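Local coordinates for flavin reductase domain protein (Arthrobacter sp., PDB 2QCK) that probably binds FMN and is likely to act as an oxidoreductase that reduces flavin, at residues V24-V29 with H76-D81. Residues are numbered along the deposited sequence; the frame is centred on the assembly and turned at random.
Sequences VAIITV and HMLGLD
His76 grips Ile26 twice. His76 N gives a 2.7 Å bond to Ile26 O. Ring atom His76 ND1 reaches Ile26 O at 3.1 Å, coming from above the carbonyl plane while the oxygen stays in the plane of the imidazole. With CG turned beside its own backbone N (chi1 -58°), the ring turns its edge to the 24-29 segment, ND1 to Ile26 O and CE1 to Thr28, whose side chain it crosses at about a right angle. His76 CE1 meets Thr28 OG1 at 3.5 Å; that hydroxyl is hydrogen-bonded to Pro109 O. Ile26 N to His76 O, 2.9 Å and on a lone pair, completes the antiparallel hydrogen-bonded pair. Farther along, Leu78 CD1 lies 3.7 Å from Ile26 CD1 and also touches Val24 CG1; Ala86 of helix 83-88 packs on Val24 and Leu78. Past the Ala25-Met77 pair, a water donates to Val24 O and accepts from Leu78 N. A leucine in place of His76 would probably leave Ile26 O with only the backbone N of this pair as donor, and lose the ring edge that meets Thr28. In this buried part of the flavin reductase-like domain's antiparallel sheet, a side chain thus adds a second donor to a backbone carbonyl, and water links the chains beyond the last bridge.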
# COMPACT_ATOMS: atom_id res chain seq x y z
N VAL A 24 6.85 -1.90 -5.23
CA VAL A 24 6.55 -3.11 -5.99
C VAL A 24 7.13 -4.30 -5.22
O VAL A 24 8.31 -4.27 -4.87
CB VAL A 24 7.11 -3.02 -7.45
CG1 VAL A 24 6.71 -4.26 -8.29
CG2 VAL A 24 6.61 -1.72 -8.12
N ALA A 25 6.27 -5.29 -4.92
CA ALA A 25 6.67 -6.56 -4.33
C ALA A 25 6.16 -7.70 -5.23
O ALA A 25 5.39 -7.45 -6.12
CB ALA A 25 6.08 -6.69 -2.89
N ILE A 26 6.62 -8.94 -5.00
CA ILE A 26 6.06 -10.12 -5.64
C ILE A 26 5.67 -11.16 -4.59
O ILE A 26 6.44 -11.45 -3.62
CB ILE A 26 6.99 -10.81 -6.69
CG1 ILE A 26 7.30 -9.84 -7.84
CG2 ILE A 26 6.28 -12.06 -7.17
CD1 ILE A 26 8.55 -10.15 -8.67
N ILE A 27 4.45 -11.70 -4.75
CA ILE A 27 3.89 -12.72 -3.84
C ILE A 27 4.04 -14.04 -4.54
O ILE A 27 3.76 -14.11 -5.72
CB ILE A 27 2.40 -12.47 -3.55
CG1 ILE A 27 2.24 -11.16 -2.80
CG2 ILE A 27 1.75 -13.66 -2.73
CD1 ILE A 27 2.56 -11.26 -1.33
N THR A 28 4.46 -15.07 -3.81
CA THR A 28 4.63 -16.43 -4.38
C THR A 28 3.84 -17.41 -3.52
O THR A 28 3.66 -17.19 -2.34
CB THR A 28 6.07 -16.83 -4.42
OG1 THR A 28 6.62 -16.73 -3.07
CG2 THR A 28 6.79 -15.94 -5.46
N VAL A 29 3.27 -18.45 -4.14
CA VAL A 29 2.58 -19.48 -3.40
C VAL A 29 2.77 -20.77 -4.15
O VAL A 29 2.88 -20.77 -5.38
CB VAL A 29 1.11 -19.15 -3.21
CG1 VAL A 29 0.42 -18.90 -4.54
CG2 VAL A 29 0.41 -20.25 -2.39
N HIS A 76 8.24 -10.68 -1.72
CA HIS A 76 9.58 -10.22 -2.13
C HIS A 76 9.58 -8.75 -2.40
O HIS A 76 8.81 -8.27 -3.22
CB HIS A 76 10.04 -10.94 -3.37
CG HIS A 76 10.07 -12.42 -3.21
ND1 HIS A 76 8.92 -13.17 -3.17
CD2 HIS A 76 11.10 -13.28 -3.08
CE1 HIS A 76 9.24 -14.45 -3.04
NE2 HIS A 76 10.56 -14.53 -2.98
N MSE A 77 10.44 -8.03 -1.70
CA MSE A 77 10.66 -6.59 -1.96
C MSE A 77 11.69 -6.52 -3.07
O MSE A 77 12.64 -7.31 -3.11
CB MSE A 77 11.20 -5.90 -0.72
CG MSE A 77 10.12 -5.56 0.27
SE MSE A 77 9.21 -7.12 1.10
CE MSE A 77 8.06 -6.06 2.37
N LEU A 78 11.48 -5.57 -3.97
CA LEU A 78 12.21 -5.45 -5.22
C LEU A 78 13.04 -4.18 -5.23
O LEU A 78 12.64 -3.15 -4.70
CB LEU A 78 11.20 -5.43 -6.40
CG LEU A 78 10.35 -6.68 -6.58
CD1 LEU A 78 9.67 -6.70 -7.95
CD2 LEU A 78 11.18 -7.96 -6.42
N GLY A 79 14.22 -4.27 -5.83
CA GLY A 79 14.96 -3.07 -6.18
C GLY A 79 14.94 -2.79 -7.67
O GLY A 79 14.35 -3.51 -8.45
N LEU A 80 15.66 -1.75 -8.07
CA LEU A 80 15.72 -1.38 -9.47
C LEU A 80 16.28 -2.46 -10.35
O LEU A 80 15.86 -2.59 -11.49
CB LEU A 80 16.58 -0.13 -9.64
CG LEU A 80 16.15 1.09 -8.87
CD1 LEU A 80 16.83 2.31 -9.48
CD2 LEU A 80 14.65 1.26 -8.89
N ASP A 81 17.20 -3.27 -9.84
CA ASP A 81 17.74 -4.37 -10.64
C ASP A 81 16.72 -5.49 -10.80
O ASP A 81 16.96 -6.44 -11.53
CB ASP A 81 19.02 -4.93 -10.00
CG ASP A 81 20.20 -3.99 -10.16
O HOH W 1 9.40 -3.50 -2.62